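Local coordinates for CPXV018 protein (Cowpox virus, PDB 4PDC) that probably acts as a secreted viral decoy with an MHC class I-like platform fold that binds the host lymphocyte receptor NKG2D, at residues E[4-9]-E[57-62]; E[21-24]-E[30-33]; E[49-54]-E[135-140]; E[80-85]-E[123-128]. The protein carries 2 engineered substitutions. All coordinates share one frame; numbering follows the deposited sequence.

Interaction 1 of 4, residues E[4-9]-E[57-62]; sequences LAFNFN and NVFSEF
Phe-62 N bonds to Val-58 O at 3.0 Å, one rung of the helical ladder that sets Phe-62 over the strand, where it lies on Phe-8. This bond stays inside the helix; what joins helix to strand is four phenylalanine rings. Phe-8 and Phe-59 are the middle links of the chain, Phe-62 and Phe-6 its ends. The Phe-8 ring stacks face to face on Phe-62, with centroids 4.2 Å apart and planes inclined at 28°; the overlap is offset, with Phe-8 CD2 toward the rim of the Phe-62 face, 3.6 Å from Phe-62 CD2. The far end of the same ring turns its edge, offset, toward the face of Phe-59, the planes nearly perpendicular at 86° and Phe-8 CE2 lying 3.7 Å from Phe-59 CD1. The CB of Phe-59 points past the strand rather than at it, but with CG anti to its carbonyl carbon (chi1 -66°) the ring swings down between Phe-8 and Phe-6. There it meets Phe-6 rim against rim, Phe-59 CZ being 3.6 Å from Phe-6 CD2, and neither ring lies over the other's face. Tyr-55 adds an edge-to-face partner for Phe-6, while Arg-124 makes a cation-pi contact with Phe-62. All four rings are buried near the centre of the chain. Such an aromatic cluster pins a helix onto a beta sheet, here as the core under the first helix of an MHC class I-like platform.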
loop_
_atom_site.group_PDB
_atom_site.type_symbol
_atom_site.label_atom_id
_atom_site.label_comp_id
_atom_site.label_asym_id
_atom_site.label_seq_id
_atom_site.Cartn_x
_atom_site.Cartn_y
_atom_site.Cartn_z
ATOM N N LEU E 4 -1.726 -10.496 15.782
ATOM C CA LEU E 4 -2.023 -11.200 14.546
ATOM C C LEU E 4 -0.695 -11.611 13.932
ATOM O O LEU E 4 0.149 -10.762 13.658
ATOM C CB LEU E 4 -2.828 -10.311 13.599
ATOM C CG LEU E 4 -3.311 -10.900 12.274
ATOM C CD1 LEU E 4 -4.263 -12.068 12.488
ATOM C CD2 LEU E 4 -3.980 -9.812 11.472
ATOM N N ALA E 5 -0.505 -12.912 13.745
ATOM C CA ALA E 5 0.760 -13.444 13.248
ATOM C C ALA E 5 0.571 -14.167 11.919
ATOM O O ALA E 5 -0.413 -14.882 11.720
ATOM C CB ALA E 5 1.375 -14.379 14.268
ATOM N N PHE E 6 1.528 -13.962 11.020
ATOM C CA PHE E 6 1.573 -14.642 9.733
ATOM C C PHE E 6 2.849 -15.466 9.657
ATOM O O PHE E 6 3.939 -14.925 9.819
ATOM C CB PHE E 6 1.537 -13.637 8.583
ATOM C CG PHE E 6 0.283 -12.820 8.524
ATOM C CD1 PHE E 6 0.121 -11.715 9.339
ATOM C CD2 PHE E 6 -0.728 -13.147 7.640
ATOM C CE1 PHE E 6 -1.030 -10.959 9.283
ATOM C CE2 PHE E 6 -1.881 -12.394 7.578
ATOM C CZ PHE E 6 -2.032 -11.299 8.400
ATOM N N ASN E 7 2.715 -16.767 9.417
ATOM C CA ASN E 7 3.874 -17.647 9.290
ATOM C C ASN E 7 3.982 -18.216 7.877
ATOM O O ASN E 7 3.232 -19.115 7.501
ATOM C CB ASN E 7 3.803 -18.785 10.311
ATOM C CG ASN E 7 5.110 -19.555 10.415
ATOM O OD1 ASN E 7 5.199 -20.712 10.010
ATOM N ND2 ASN E 7 6.139 -18.902 10.946
ATOM N N PHE E 8 4.911 -17.666 7.101
ATOM C CA PHE E 8 5.151 -18.109 5.735
ATOM C C PHE E 8 6.222 -19.181 5.712
ATOM O O PHE E 8 7.294 -18.993 6.278
ATOM C CB PHE E 8 5.585 -16.939 4.854
ATOM C CG PHE E 8 4.576 -15.844 4.759
ATOM C CD1 PHE E 8 4.481 -14.885 5.755
ATOM C CD2 PHE E 8 3.730 -15.759 3.668
ATOM C CE1 PHE E 8 3.550 -13.868 5.667
ATOM C CE2 PHE E 8 2.794 -14.742 3.576
ATOM C CZ PHE E 8 2.706 -13.796 4.577
ATOM N N ASN E 9 5.934 -20.298 5.053
ATOM C CA ASN E 9 6.916 -21.366 4.910
ATOM C C ASN E 9 7.029 -21.844 3.471
ATOM O O ASN E 9 6.023 -22.128 2.818
ATOM C CB ASN E 9 6.564 -22.545 5.814
ATOM C CG ASN E 9 7.619 -23.631 5.784
ATOM O OD1 ASN E 9 8.761 -23.409 6.182
ATOM N ND2 ASN E 9 7.242 -24.813 5.315
ATOM N N ASN E 57 -4.605 -13.421 -2.313
ATOM C CA ASN E 57 -3.803 -12.692 -3.283
ATOM C C ASN E 57 -2.423 -12.331 -2.741
ATOM O O ASN E 57 -1.416 -12.543 -3.413
ATOM C CB ASN E 57 -4.531 -11.420 -3.724
ATOM C CG ASN E 57 -5.696 -11.708 -4.651
ATOM O OD1 ASN E 57 -5.641 -12.630 -5.466
ATOM N ND2 ASN E 57 -6.758 -10.919 -4.534
ATOM N N VAL E 58 -2.380 -11.779 -1.533
ATOM C CA VAL E 58 -1.113 -11.407 -0.920
ATOM C C VAL E 58 -0.213 -12.625 -0.731
ATOM O O VAL E 58 0.992 -12.549 -0.951
ATOM C CB VAL E 58 -1.327 -10.717 0.442
ATOM C CG1 VAL E 58 0.003 -10.498 1.159
ATOM C CG2 VAL E 58 -2.044 -9.393 0.250
ATOM N N PHE E 59 -0.796 -13.742 -0.310
ATOM C CA PHE E 59 -0.009 -14.940 -0.046
ATOM C C PHE E 59 0.525 -15.541 -1.346
ATOM O O PHE E 59 1.705 -15.881 -1.438
ATOM C CB PHE E 59 -0.836 -15.976 0.727
ATOM C CG PHE E 59 -1.219 -15.540 2.122
ATOM C CD1 PHE E 59 -0.734 -14.355 2.664
ATOM C CD2 PHE E 59 -2.071 -16.319 2.893
ATOM C CE1 PHE E 59 -1.093 -13.956 3.944
ATOM C CE2 PHE E 59 -2.434 -15.922 4.177
ATOM C CZ PHE E 59 -1.944 -14.742 4.699
ATOM N N SER E 60 -0.332 -15.668 -2.355
ATOM C CA SER E 60 0.093 -16.227 -3.639
ATOM C C SER E 60 1.223 -15.397 -4.243
ATOM O O SER E 60 2.229 -15.940 -4.706
ATOM C CB SER E 60 -1.083 -16.303 -4.615
ATOM O OG SER E 60 -2.094 -17.163 -4.126
ATOM N N GLU E 61 1.058 -14.077 -4.217
ATOM C CA GLU E 61 2.068 -13.169 -4.747
ATOM C C GLU E 61 3.369 -13.232 -3.942
ATOM O O GLU E 61 4.454 -13.118 -4.507
ATOM C CB GLU E 61 1.534 -11.735 -4.767
ATOM C CG GLU E 61 0.371 -11.515 -5.728
ATOM C CD GLU E 61 0.788 -11.545 -7.189
ATOM O OE1 GLU E 61 2.004 -11.605 -7.470
ATOM O OE2 GLU E 61 -0.108 -11.508 -8.062
ATOM N N PHE E 62 3.260 -13.414 -2.628
ATOM C CA PHE E 62 4.441 -13.536 -1.771
ATOM C C PHE E 62 5.383 -14.615 -2.292
ATOM O O PHE E 62 6.599 -14.422 -2.347
ATOM C CB PHE E 62 4.038 -13.854 -0.325
ATOM C CG PHE E 62 5.208 -14.085 0.598
ATOM C CD1 PHE E 62 5.765 -13.037 1.307
ATOM C CD2 PHE E 62 5.746 -15.355 0.758
ATOM C CE1 PHE E 62 6.846 -13.250 2.158
ATOM C CE2 PHE E 62 6.817 -15.573 1.609
ATOM C CZ PHE E 62 7.368 -14.519 2.303
#

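Interaction 2 of 4, residues E[21-24]-E[30-33]; sequences VDVD and IITF. Engineered in segment 21-24: Asp-24 (natural residue Tyr).
Val-23 fits against a doubled bump on the neighbouring strand: both Ile-30 and Ile-31 lie opposite it. Its CB and the CB of Ile-31 stand side by side, 3.8 Å apart and pointing the same way. Ile-30 comes in at a slant from the other flank, laying its CG1 4.1 Å from Val-23 CG1 and close against the Val-23 carbonyl. This placement follows from the first torsion of Ile-30 (chi1 61°), which tucks CG1 between the backbone N and the carbonyl carbon. Behind these side chains Val-23 O takes a straight bond from Ile-30 N at 2.8 Å and a weak one from Ile-31 N, so one carbonyl serves two successive amides. Beyond the irregularity the register is plain antiparallel. Val-21 and Phe-33 form a hydrogen-bonded pair, and Val-21 CG2 nudges the Phe-33 ring obliquely at CD2, 3.9 Å away. Val-21, Ile-31 and Phe-33 make a ridged apolar surface for helix 51-64, with Phe-59 and Phe-63 on Val-21, Tyr-55 on Ile-31 and Ser-60 on Phe-33, while Val-23, on the same face, packs on Leu-4 and Phe-6. On the reverse face Asp-22 and Thr-32 lie alongside each other, and Thr-32 OG1 donates to Asp-22 OD1 at 3.2 Å. Two neighbours facing one residue, with one carbonyl shared between their amides, define a classic beta bulge, placed here in an antiparallel hairpin.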
loop_
_atom_site.group_PDB
_atom_site.type_symbol
_atom_site.label_atom_id
_atom_site.label_comp_id
_atom_site.label_asym_id
_atom_site.label_seq_id
_atom_site.Cartn_x
_atom_site.Cartn_y
_atom_site.Cartn_z
ATOM N N VAL E 21 0.987 -20.859 4.344
ATOM C CA VAL E 21 0.892 -19.742 5.275
ATOM C C VAL E 21 -0.141 -20.053 6.353
ATOM O O VAL E 21 -1.205 -20.592 6.056
ATOM C CB VAL E 21 0.505 -18.430 4.576
ATOM C CG1 VAL E 21 0.666 -17.261 5.536
ATOM C CG2 VAL E 21 1.350 -18.213 3.326
ATOM N N ASP E 22 0.202 -19.722 7.597
ATOM C CA ASP E 22 -0.701 -19.825 8.741
ATOM C C ASP E 22 -0.947 -18.443 9.328
ATOM O O ASP E 22 -0.003 -17.686 9.560
ATOM C CB ASP E 22 -0.124 -20.735 9.829
ATOM C CG ASP E 22 0.134 -22.144 9.342
ATOM O OD1 ASP E 22 -0.680 -22.662 8.552
ATOM O OD2 ASP E 22 1.157 -22.732 9.753
ATOM N N VAL E 23 -2.213 -18.118 9.566
ATOM C CA VAL E 23 -2.568 -16.866 10.226
ATOM C C VAL E 23 -3.109 -17.175 11.611
ATOM O O VAL E 23 -4.117 -17.871 11.749
ATOM C CB VAL E 23 -3.609 -16.073 9.436
ATOM C CG1 VAL E 23 -3.801 -14.695 10.049
ATOM C CG2 VAL E 23 -3.187 -15.949 7.977
ATOM N N ASP E 24 -2.435 -16.653 12.629
ATOM C CA ASP E 24 -2.816 -16.893 14.014
ATOM C C ASP E 24 -3.300 -15.604 14.667
ATOM O O ASP E 24 -2.621 -14.578 14.602
ATOM C CB ASP E 24 -1.639 -17.464 14.815
ATOM C CG ASP E 24 -1.109 -18.770 14.241
ATOM O OD1 ASP E 24 -1.873 -19.486 13.564
ATOM O OD2 ASP E 24 0.078 -19.086 14.479
ATOM N N ILE E 30 -6.447 -19.156 12.595
ATOM C CA ILE E 30 -7.759 -18.761 12.091
ATOM C C ILE E 30 -7.864 -18.931 10.576
ATOM O O ILE E 30 -8.958 -19.105 10.044
ATOM C CB ILE E 30 -8.090 -17.294 12.459
ATOM C CG1 ILE E 30 -7.067 -16.325 11.855
ATOM C CG2 ILE E 30 -8.145 -17.133 13.974
ATOM C CD1 ILE E 30 -7.513 -14.869 11.876
ATOM N N ILE E 31 -6.727 -18.873 9.891
ATOM C CA ILE E 31 -6.679 -19.033 8.440
ATOM C C ILE E 31 -5.471 -19.884 8.065
ATOM O O ILE E 31 -4.443 -19.845 8.742
ATOM C CB ILE E 31 -6.591 -17.668 7.714
ATOM C CG1 ILE E 31 -7.798 -16.788 8.048
ATOM C CG2 ILE E 31 -6.503 -17.852 6.208
ATOM C CD1 ILE E 31 -7.595 -15.332 7.674
ATOM N N THR E 32 -5.594 -20.654 6.989
ATOM C CA THR E 32 -4.455 -21.388 6.454
ATOM C C THR E 32 -4.504 -21.384 4.930
ATOM O O THR E 32 -5.571 -21.268 4.327
ATOM C CB THR E 32 -4.402 -22.842 6.985
ATOM O OG1 THR E 32 -3.146 -23.439 6.637
ATOM C CG2 THR E 32 -5.541 -23.677 6.429
ATOM N N PHE E 33 -3.330 -21.518 4.326
ATOM C CA PHE E 33 -3.150 -21.404 2.884
ATOM C C PHE E 33 -2.146 -22.472 2.465
ATOM O O PHE E 33 -1.080 -22.573 3.067
ATOM C CB PHE E 33 -2.668 -19.993 2.524
ATOM C CG PHE E 33 -2.314 -19.807 1.073
ATOM C CD1 PHE E 33 -3.299 -19.604 0.126
ATOM C CD2 PHE E 33 -0.988 -19.807 0.663
ATOM C CE1 PHE E 33 -2.973 -19.423 -1.209
ATOM C CE2 PHE E 33 -0.656 -19.622 -0.667
ATOM C CZ PHE E 33 -1.649 -19.431 -1.604
#

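Interaction 3 of 4, residues E[49-54]-E[135-140]; sequences EIFLPF and IMHLRS
His-137 begins its path toward helix 51-64 at CB, which touches Phe-51 CE1 at 3.8 Å. CG is anti to the carbonyl carbon (chi1 -74°), and this carries the imidazole out alongside Phe-51, the two side chains sliding past each other in opposite directions. From CG onward the ring is met on one face by the edge of Phe-51: His-137 CG lies 3.5 Å from Phe-51 CE1, and His-137 ND1 lies 3.5 Å from Phe-51 CD1, with the planes 80° apart. ND1 also has a polar partner, the hydroxyl of Tyr-55, one turn after Phe-51 on helix 51-64, and that bond helps fix the ring's rotation. At the tip, CE1 reaches Phe-54, 3.6 Å from Phe-54 CE2; here the roles reverse and the imidazole turns its edge, offset, toward the phenylalanine face. Farther along helix 131-146, Ser-140 CB packs on Phe-51 CZ at 3.7 Å. Its OG bonds back to Met-136 O at 2.8 Å, on the opposite face of that carbonyl from Ser-140 N. Another protein chain packs on His-137 and Ser-140. The aromatic cluster bridges the two helical walls of an MHC class I-like platform, consistent with a groove that holds no peptide.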
loop_
_atom_site.group_PDB
_atom_site.type_symbol
_atom_site.label_atom_id
_atom_site.label_comp_id
_atom_site.label_asym_id
_atom_site.label_seq_id
_atom_site.Cartn_x
_atom_site.Cartn_y
_atom_site.Cartn_z
ATOM N N GLU E 49 -15.749 -12.543 3.432
ATOM C CA GLU E 49 -15.575 -12.154 2.033
ATOM C C GLU E 49 -14.610 -10.976 1.892
ATOM O O GLU E 49 -14.481 -10.400 0.815
ATOM C CB GLU E 49 -16.937 -11.807 1.405
ATOM C CG GLU E 49 -17.719 -10.742 2.161
ATOM C CD GLU E 49 -19.089 -10.452 1.556
ATOM O OE1 GLU E 49 -19.931 -9.858 2.263
ATOM O OE2 GLU E 49 -19.324 -10.807 0.384
ATOM N N ILE E 50 -13.925 -10.637 2.980
ATOM C CA ILE E 50 -13.024 -9.485 3.007
ATOM C C ILE E 50 -11.560 -9.895 3.151
ATOM O O ILE E 50 -10.716 -9.529 2.336
ATOM C CB ILE E 50 -13.387 -8.538 4.162
ATOM C CG1 ILE E 50 -14.805 -7.992 3.962
ATOM C CG2 ILE E 50 -12.392 -7.387 4.254
ATOM C CD1 ILE E 50 -15.407 -7.403 5.210
ATOM N N PHE E 51 -11.258 -10.652 4.196
ATOM C CA PHE E 51 -9.873 -10.972 4.513
ATOM C C PHE E 51 -9.354 -12.185 3.743
ATOM O O PHE E 51 -8.226 -12.165 3.251
ATOM C CB PHE E 51 -9.737 -11.178 6.019
ATOM C CG PHE E 51 -10.087 -9.951 6.808
ATOM C CD1 PHE E 51 -9.146 -8.964 7.028
ATOM C CD2 PHE E 51 -11.374 -9.763 7.285
ATOM C CE1 PHE E 51 -9.471 -7.821 7.733
ATOM C CE2 PHE E 51 -11.705 -8.622 7.994
ATOM C CZ PHE E 51 -10.755 -7.650 8.215
ATOM N N LEU E 52 -10.172 -13.227 3.620
ATOM C CA LEU E 52 -9.753 -14.426 2.899
ATOM C C LEU E 52 -9.322 -14.116 1.457
ATOM O O LEU E 52 -8.236 -14.522 1.040
ATOM C CB LEU E 52 -10.869 -15.478 2.896
ATOM C CG LEU E 52 -11.219 -16.126 4.241
ATOM C CD1 LEU E 52 -12.356 -17.124 4.058
ATOM C CD2 LEU E 52 -10.015 -16.808 4.883
ATOM N N PRO E 53 -10.160 -13.396 0.688
ATOM C CA PRO E 53 -9.751 -13.139 -0.702
ATOM C C PRO E 53 -8.539 -12.221 -0.793
ATOM O O PRO E 53 -7.726 -12.376 -1.701
ATOM C CB PRO E 53 -10.987 -12.480 -1.325
ATOM C CG PRO E 53 -11.762 -11.950 -0.180
ATOM C CD PRO E 53 -11.505 -12.870 0.972
ATOM N N PHE E 54 -8.423 -11.286 0.145
ATOM C CA PHE E 54 -7.280 -10.383 0.201
ATOM C C PHE E 54 -6.000 -11.169 0.481
ATOM O O PHE E 54 -5.008 -11.025 -0.233
ATOM C CB PHE E 54 -7.504 -9.311 1.274
ATOM C CG PHE E 54 -6.366 -8.337 1.416
ATOM C CD1 PHE E 54 -6.241 -7.266 0.548
ATOM C CD2 PHE E 54 -5.436 -8.480 2.428
ATOM C CE1 PHE E 54 -5.202 -6.362 0.681
ATOM C CE2 PHE E 54 -4.392 -7.580 2.565
ATOM C CZ PHE E 54 -4.276 -6.521 1.689
ATOM N N ILE E 135 -2.392 -4.008 11.775
ATOM C CA ILE E 135 -3.030 -3.582 13.017
ATOM C C ILE E 135 -4.530 -3.382 12.811
ATOM O O ILE E 135 -5.339 -3.750 13.661
ATOM C CB ILE E 135 -2.405 -2.268 13.550
ATOM C CG1 ILE E 135 -0.930 -2.480 13.920
ATOM C CG2 ILE E 135 -3.194 -1.727 14.747
ATOM C CD1 ILE E 135 -0.702 -3.345 15.147
ATOM N N MET E 136 -4.903 -2.785 11.684
ATOM C CA MET E 136 -6.311 -2.533 11.407
ATOM C C MET E 136 -7.048 -3.842 11.122
ATOM O O MET E 136 -8.203 -4.007 11.524
ATOM C CB MET E 136 -6.460 -1.554 10.242
ATOM C CG MET E 136 -5.950 -0.157 10.571
ATOM S SD MET E 136 -6.890 0.636 11.889
ATOM C CE MET E 136 -8.367 1.107 10.996
ATOM N N HIS E 137 -6.384 -4.773 10.440
ATOM C CA HIS E 137 -6.951 -6.107 10.249
ATOM C C HIS E 137 -7.113 -6.807 11.594
ATOM O O HIS E 137 -8.141 -7.431 11.862
ATOM C CB HIS E 137 -6.077 -6.962 9.330
ATOM C CG HIS E 137 -6.157 -6.580 7.885
ATOM N ND1 HIS E 137 -5.988 -7.493 6.866
ATOM C CD2 HIS E 137 -6.381 -5.386 7.287
ATOM C CE1 HIS E 137 -6.107 -6.879 5.704
ATOM N NE2 HIS E 137 -6.345 -5.599 5.931
ATOM N N LEU E 138 -6.087 -6.701 12.432
ATOM C CA LEU E 138 -6.102 -7.306 13.760
ATOM C C LEU E 138 -7.311 -6.835 14.564
ATOM O O LEU E 138 -8.048 -7.641 15.122
ATOM C CB LEU E 138 -4.803 -6.982 14.504
ATOM C CG LEU E 138 -4.754 -7.282 16.005
ATOM C CD1 LEU E 138 -5.082 -8.742 16.292
ATOM C CD2 LEU E 138 -3.387 -6.922 16.570
ATOM N N ARG E 139 -7.520 -5.526 14.607
ATOM C CA ARG E 139 -8.635 -4.965 15.353
ATOM C C ARG E 139 -9.977 -5.404 14.756
ATOM O O ARG E 139 -10.925 -5.700 15.484
ATOM C CB ARG E 139 -8.521 -3.440 15.383
ATOM C CG ARG E 139 -7.338 -2.948 16.207
ATOM C CD ARG E 139 -7.175 -1.440 16.125
ATOM N NE ARG E 139 -8.294 -0.735 16.739
ATOM C CZ ARG E 139 -8.573 0.546 16.534
ATOM N NH1 ARG E 139 -7.816 1.274 15.723
ATOM N NH2 ARG E 139 -9.618 1.100 17.135
ATOM N N SER E 140 -10.049 -5.470 13.433
ATOM C CA SER E 140 -11.274 -5.909 12.773
ATOM C C SER E 140 -11.536 -7.392 13.044
ATOM O O SER E 140 -12.686 -7.813 13.184
ATOM C CB SER E 140 -11.193 -5.652 11.268
ATOM O OG SER E 140 -10.909 -4.288 11.000
#

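Interaction 4 of 4, residues E[80-85]-E[123-128]; sequences YFYECD and FRLKKW
Leu-125 drives its CD2 methyl between Tyr-80 and Tyr-82, and this is the tight part of the contact. The methyl lies 3.7 Å from Tyr-82 CG and 3.8 Å from Tyr-80 CE2, arriving at the edge of the Tyr-80 ring and obliquely to the Tyr-82 ring. Both tyrosines hold CG anti to the backbone N (chi1 176° and -179°), which stands the rings up from the strand to receive it. Tyr-80 OH is engaged by Gln-95. Toward the rim the fit slackens: the extended chain of Lys-126 crosses the end of the Tyr-82 ring, its CE 3.8 Å from Tyr-82 OH. Lys-126 NZ donates to a water 2.6 Å away, which also sits at Tyr-82 OH, though too close for the distance to be trusted. The ammonium's stronger partner is Glu-122, in a salt bridge. A leucine from helix 113-126 seated between two strand tyrosines joins helix to sheet in the second half of an MHC class I-like platform.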
loop_
_atom_site.group_PDB
_atom_site.type_symbol
_atom_site.label_atom_id
_atom_site.label_comp_id
_atom_site.label_asym_id
_atom_site.label_seq_id
_atom_site.Cartn_x
_atom_site.Cartn_y
_atom_site.Cartn_z
ATOM N N TYR E 80 9.349 -17.272 7.104
ATOM C CA TYR E 80 9.235 -15.858 7.421
ATOM C C TYR E 80 8.053 -15.655 8.346
ATOM O O TYR E 80 6.919 -15.981 7.997
ATOM C CB TYR E 80 9.072 -15.023 6.156
ATOM C CG TYR E 80 8.847 -13.549 6.416
ATOM C CD1 TYR E 80 9.772 -12.798 7.132
ATOM C CD2 TYR E 80 7.722 -12.903 5.923
ATOM C CE1 TYR E 80 9.575 -11.445 7.361
ATOM C CE2 TYR E 80 7.518 -11.558 6.145
ATOM C CZ TYR E 80 8.444 -10.832 6.865
ATOM O OH TYR E 80 8.233 -9.487 7.082
ATOM N N PHE E 81 8.331 -15.121 9.529
ATOM C CA PHE E 81 7.313 -14.900 10.545
ATOM C C PHE E 81 7.107 -13.407 10.693
ATOM O O PHE E 81 8.071 -12.673 10.866
ATOM C CB PHE E 81 7.742 -15.535 11.869
ATOM C CG PHE E 81 6.807 -15.261 13.011
ATOM C CD1 PHE E 81 5.644 -15.994 13.162
ATOM C CD2 PHE E 81 7.107 -14.288 13.950
ATOM C CE1 PHE E 81 4.787 -15.751 14.221
ATOM C CE2 PHE E 81 6.256 -14.040 15.012
ATOM C CZ PHE E 81 5.096 -14.772 15.148
ATOM N N TYR E 82 5.858 -12.959 10.583
ATOM C CA TYR E 82 5.531 -11.548 10.754
ATOM C C TYR E 82 4.335 -11.394 11.680
ATOM O O TYR E 82 3.278 -11.989 11.450
ATOM C CB TYR E 82 5.243 -10.875 9.408
ATOM C CG TYR E 82 4.925 -9.409 9.569
ATOM C CD1 TYR E 82 5.940 -8.473 9.718
ATOM C CD2 TYR E 82 3.611 -8.960 9.601
ATOM C CE1 TYR E 82 5.658 -7.132 9.881
ATOM C CE2 TYR E 82 3.320 -7.620 9.765
ATOM C CZ TYR E 82 4.345 -6.711 9.903
ATOM O OH TYR E 82 4.063 -5.372 10.069
ATOM N N GLU E 83 4.512 -10.591 12.725
ATOM C CA GLU E 83 3.495 -10.425 13.754
ATOM C C GLU E 83 3.317 -8.961 14.110
ATOM O O GLU E 83 4.296 -8.259 14.347
ATOM C CB GLU E 83 3.874 -11.216 15.009
ATOM C CG GLU E 83 2.860 -11.136 16.135
ATOM C CD GLU E 83 3.379 -11.747 17.421
ATOM O OE1 GLU E 83 4.014 -11.011 18.203
ATOM O OE2 GLU E 83 3.159 -12.957 17.645
ATOM N N CYS E 84 2.067 -8.505 14.138
ATOM C CA CYS E 84 1.759 -7.186 14.675
ATOM C C CYS E 84 0.986 -7.375 15.977
ATOM O O CYS E 84 0.258 -8.356 16.149
ATOM C CB CYS E 84 0.981 -6.329 13.669
ATOM S SG CYS E 84 -0.700 -6.853 13.253
ATOM N N ASP E 85 1.175 -6.434 16.893
ATOM C CA ASP E 85 0.639 -6.529 18.242
ATOM C C ASP E 85 -0.037 -5.216 18.610
ATOM O O ASP E 85 0.575 -4.153 18.506
ATOM C CB ASP E 85 1.763 -6.859 19.228
ATOM C CG ASP E 85 1.277 -7.000 20.660
ATOM O OD1 ASP E 85 0.845 -5.988 21.255
ATOM O OD2 ASP E 85 1.351 -8.125 21.197
ATOM N N PHE E 123 9.568 -7.129 2.034
ATOM C CA PHE E 123 9.214 -6.444 0.798
ATOM C C PHE E 123 8.033 -7.122 0.100
ATOM O O PHE E 123 7.049 -6.468 -0.247
ATOM C CB PHE E 123 10.446 -6.405 -0.115
ATOM C CG PHE E 123 10.186 -5.886 -1.501
ATOM C CD1 PHE E 123 10.315 -4.536 -1.785
ATOM C CD2 PHE E 123 9.860 -6.754 -2.530
ATOM C CE1 PHE E 123 10.098 -4.059 -3.062
ATOM C CE2 PHE E 123 9.637 -6.283 -3.809
ATOM C CZ PHE E 123 9.761 -4.934 -4.077
ATOM N N ARG E 124 8.123 -8.436 -0.080
ATOM C CA ARG E 124 7.111 -9.173 -0.828
ATOM C C ARG E 124 5.785 -9.251 -0.064
ATOM O O ARG E 124 4.722 -9.380 -0.669
ATOM C CB ARG E 124 7.634 -10.574 -1.168
ATOM C CG ARG E 124 8.570 -10.595 -2.376
ATOM C CD ARG E 124 9.590 -11.720 -2.299
ATOM N NE ARG E 124 8.973 -12.935 -1.798
ATOM C CZ ARG E 124 9.425 -13.666 -0.786
ATOM N NH1 ARG E 124 10.547 -13.359 -0.144
ATOM N NH2 ARG E 124 8.751 -14.743 -0.434
ATOM N N LEU E 125 5.843 -9.148 1.260
ATOM C CA LEU E 125 4.633 -9.125 2.078
ATOM C C LEU E 125 3.968 -7.749 2.078
ATOM O O LEU E 125 2.742 -7.643 1.992
ATOM C CB LEU E 125 4.947 -9.536 3.520
ATOM C CG LEU E 125 3.818 -9.311 4.536
ATOM C CD1 LEU E 125 2.567 -10.078 4.146
ATOM C CD2 LEU E 125 4.267 -9.697 5.935
ATOM N N LYS E 126 4.776 -6.699 2.174
ATOM C CA LYS E 126 4.241 -5.368 2.455
ATOM C C LYS E 126 3.852 -4.573 1.214
ATOM O O LYS E 126 3.525 -3.391 1.309
ATOM C CB LYS E 126 5.251 -4.573 3.280
ATOM C CG LYS E 126 5.374 -5.086 4.708
ATOM C CD LYS E 126 6.203 -4.158 5.573
ATOM C CE LYS E 126 6.122 -4.550 7.041
ATOM N NZ LYS E 126 6.812 -3.555 7.900
ATOM N N LYS E 127 3.869 -5.218 0.054
ATOM C CA LYS E 127 3.500 -4.542 -1.180
ATOM C C LYS E 127 2.116 -3.904 -1.045
ATOM O O LYS E 127 1.943 -2.725 -1.348
ATOM C CB LYS E 127 3.527 -5.521 -2.349
ATOM C CG LYS E 127 3.384 -4.870 -3.714
ATOM C CD LYS E 127 3.684 -5.874 -4.815
ATOM C CE LYS E 127 3.549 -5.262 -6.197
ATOM N NZ LYS E 127 3.998 -6.220 -7.252
ATOM N N TRP E 128 1.148 -4.680 -0.560
ATOM C CA TRP E 128 -0.220 -4.193 -0.368
ATOM C C TRP E 128 -0.669 -4.275 1.093
ATOM O O TRP E 128 -1.811 -3.948 1.413
ATOM C CB TRP E 128 -1.188 -4.991 -1.246
ATOM C CG TRP E 128 -0.996 -4.744 -2.710
ATOM C CD1 TRP E 128 -0.380 -5.564 -3.607
ATOM C CD2 TRP E 128 -1.414 -3.589 -3.442
ATOM N NE1 TRP E 128 -0.394 -4.993 -4.856
ATOM C CE2 TRP E 128 -1.026 -3.780 -4.782
ATOM C CE3 TRP E 128 -2.088 -2.413 -3.096
ATOM C CZ2 TRP E 128 -1.283 -2.840 -5.775
ATOM C CZ3 TRP E 128 -2.345 -1.482 -4.084
ATOM C CH2 TRP E 128 -1.942 -1.700 -5.408
HETATM O O HOH W 1 6.016 -3.989 10.346
#

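Interactions 1 and 3 share helix 51-64: its later turns rest on the sheet in interaction 1, and its first turn reaches across to helix 131-146 in interaction 3. Interaction 1 lies deepest. Interaction 2 and interaction 4 flank it, since strands 16-25 and 75-87 both hydrogen-bond to strand 2-13; Val-21 of the hairpin also packs directly on Phe-8. Chemistry changes with place: backbone bonds carry interaction 2 within the sheet, ring packing carries interactions 1 and 3, and interaction 4 passes from an apolar core to a hydrated rim. All four are largely buried, but interaction 3 lies farthest from the chain's centre; interactions 3 and 4, unlike 1 and 2, are within reach of another protein chain.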